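Local coordinates for protein beta sliding clamp (Bartonella birtlesii LL-WM9, PDB 6PTR) that probably forms a ring-shaped head-to-tail homodimer around DNA that tethers DNA polymerases and other proteins and makes replication processive, at residues 155-160 and 164-169. Residues are numbered along the deposited sequence; the frame is centred on the assembly and turned at random.
Sequences AISTEE and YLNGIY
Asn166 reaches across to the backbone of 157-159 with its carboxamide. Asn166 ND2 donates to Glu159 O at 3.0 Å; the bond is bent (138° at the hydrogen), the donor standing above the carbonyl plane and the acceptor tilted from the amide plane. The same ND2 also bonds to Arg162 O, and OD1 takes a hydrogen bond from Arg211 NH1 at the start of helix 211-221, so partners at both ends fix the rotation of the amide. Ser157 O lies 3.1 Å from Asn166 OD1, acceptor against acceptor; the CA-H of Asn166, with CA 3.4 Å from Ser157 O, points at that carbonyl instead.

A turn shapes each side. Ser157 OG, anti to its own N (chi1 -177°) and beside the carbonyl carbon, accepts from Glu159 N at 3.1 Å, closing an ST turn. Asn166 is the centre of an inverse gamma turn, in which Gly167 N makes a weak bond to Leu165 O. Leu165 O is shared, because Ser157 N also donates to it weakly, at 3.3 Å. In the central clamp domain the loop after helix 142-152 folds back on the chain just before strand 167-173 and on its first residues.

Apolar contacts gather where strand 167-173 begins. The CG2 branch of Ile156, anti to the backbone N, presses on the peptide link from Asn166 to Gly167, 3.4 Å from Gly167 N. The other branch runs toward Ile168, the two side chains crossing at about a right angle with Ile156 CD1 3.7 Å from Ile168 CG1. Both isoleucines also touch Ala184 of strand 179-185 and Val214 of helix 211-221, between sheet and helix. Beside the weak bond, the CB atoms of Ser157 and Leu165 meet, while neighbouring Tyr164 packs on the bound peptide antibiotic, griselimycin.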
loop_
_atom_site.group_PDB
_atom_site.type_symbol
_atom_site.label_atom_id
_atom_site.label_comp_id
_atom_site.label_asym_id
_atom_site.label_seq_id
_atom_site.Cartn_x
_atom_site.Cartn_y
_atom_site.Cartn_z
ATOM N N ALA C 155 18.272 2.514 13.513
ATOM C CA ALA C 155 19.549 1.816 13.344
ATOM C C ALA C 155 19.518 0.389 13.878
ATOM O O ALA C 155 20.516 -0.330 13.753
ATOM C CB ALA C 155 20.686 2.593 14.022
ATOM N N ILE C 156 18.402 -0.045 14.460
ATOM C CA ILE C 156 18.334 -1.379 15.051
ATOM C C ILE C 156 18.477 -2.438 13.975
ATOM O O ILE C 156 17.865 -2.352 12.894
ATOM C CB ILE C 156 17.007 -1.589 15.794
ATOM C CG1 ILE C 156 16.849 -0.631 16.958
ATOM C CG2 ILE C 156 16.883 -3.035 16.265
ATOM C CD1 ILE C 156 15.421 -0.663 17.481
ATOM N N SER C 157 19.252 -3.475 14.292
ATOM C CA SER C 157 19.383 -4.619 13.411
ATOM C C SER C 157 18.075 -5.386 13.315
ATOM O O SER C 157 17.354 -5.546 14.305
ATOM C CB SER C 157 20.473 -5.555 13.926
ATOM O OG SER C 157 20.666 -6.665 13.033
ATOM N N THR C 158 17.786 -5.876 12.112
ATOM C CA THR C 158 16.737 -6.865 11.895
ATOM C C THR C 158 17.298 -8.218 11.458
ATOM O O THR C 158 16.526 -9.097 11.064
ATOM C CB THR C 158 15.730 -6.350 10.862
ATOM O OG1 THR C 158 16.380 -6.201 9.592
ATOM C CG2 THR C 158 15.188 -5.004 11.296
ATOM N N GLU C 159 18.618 -8.412 11.526
ATOM C CA GLU C 159 19.227 -9.664 11.080
ATOM C C GLU C 159 19.062 -10.746 12.139
ATOM O O GLU C 159 19.435 -10.554 13.302
ATOM C CB GLU C 159 20.707 -9.463 10.766
ATOM C CG GLU C 159 20.962 -8.535 9.593
ATOM C CD GLU C 159 22.443 -8.373 9.282
ATOM O OE1 GLU C 159 23.186 -9.377 9.358
ATOM O OE2 GLU C 159 22.863 -7.233 8.979
ATOM N N GLU C 160 18.510 -11.896 11.730
ATOM C CA GLU C 160 18.286 -12.980 12.678
ATOM C C GLU C 160 19.590 -13.524 13.256
ATOM O O GLU C 160 19.578 -14.091 14.353
ATOM C CB GLU C 160 17.496 -14.113 12.012
ATOM N N TYR C 164 21.348 -10.103 19.588
ATOM C CA TYR C 164 21.464 -9.088 20.629
ATOM C C TYR C 164 21.761 -7.711 20.073
ATOM O O TYR C 164 21.939 -6.779 20.857
ATOM C CB TYR C 164 22.503 -9.464 21.709
ATOM C CG TYR C 164 23.877 -9.882 21.252
ATOM C CD1 TYR C 164 24.801 -8.945 20.793
ATOM C CD2 TYR C 164 24.277 -11.210 21.349
ATOM C CE1 TYR C 164 26.089 -9.343 20.394
ATOM C CE2 TYR C 164 25.540 -11.614 20.952
ATOM C CZ TYR C 164 26.443 -10.679 20.479
ATOM O OH TYR C 164 27.704 -11.095 20.097
ATOM N N LEU C 165 21.840 -7.571 18.744
ATOM C CA LEU C 165 21.748 -6.273 18.097
ATOM C C LEU C 165 20.316 -5.922 17.720
ATOM O O LEU C 165 20.078 -4.815 17.242
ATOM C CB LEU C 165 22.622 -6.227 16.825
ATOM C CG LEU C 165 24.139 -6.381 17.016
ATOM C CD1 LEU C 165 24.849 -5.975 15.735
ATOM C CD2 LEU C 165 24.642 -5.543 18.167
ATOM N N ASN C 166 19.361 -6.831 17.920
ATOM C CA ASN C 166 17.966 -6.595 17.526
ATOM C C ASN C 166 17.214 -5.872 18.648
ATOM O O ASN C 166 16.172 -6.301 19.107
ATOM C CB ASN C 166 17.275 -7.911 17.173
ATOM C CG ASN C 166 17.508 -8.337 15.713
ATOM O OD1 ASN C 166 16.558 -8.490 14.934
ATOM N ND2 ASN C 166 18.772 -8.508 15.342
ATOM N N GLY C 167 17.771 -4.753 19.078
ATOM C CA GLY C 167 17.131 -3.976 20.129
ATOM C C GLY C 167 17.990 -2.774 20.421
ATOM O O GLY C 167 18.962 -2.507 19.711
ATOM N N ILE C 168 17.641 -2.058 21.484
ATOM C CA ILE C 168 18.344 -0.838 21.867
ATOM C C ILE C 168 19.013 -1.064 23.209
ATOM O O ILE C 168 18.385 -1.569 24.146
ATOM C CB ILE C 168 17.389 0.363 21.950
ATOM C CG1 ILE C 168 16.853 0.720 20.571
ATOM C CG2 ILE C 168 18.106 1.572 22.595
ATOM C CD1 ILE C 168 15.844 1.891 20.619
ATOM N N TYR C 169 20.275 -0.686 23.313
ATOM C CA TYR C 169 21.006 -0.855 24.567
ATOM C C TYR C 169 20.744 0.378 25.416
ATOM O O TYR C 169 21.221 1.464 25.096
ATOM C CB TYR C 169 22.493 -1.046 24.299
ATOM C CG TYR C 169 23.332 -1.296 25.541
ATOM C CD1 TYR C 169 22.924 -2.212 26.503
ATOM C CD2 TYR C 169 24.525 -0.604 25.759
ATOM C CE1 TYR C 169 23.694 -2.448 27.663
ATOM C CE2 TYR C 169 25.294 -0.844 26.901
ATOM C CZ TYR C 169 24.871 -1.765 27.831
ATOM O OH TYR C 169 25.615 -1.994 28.957
#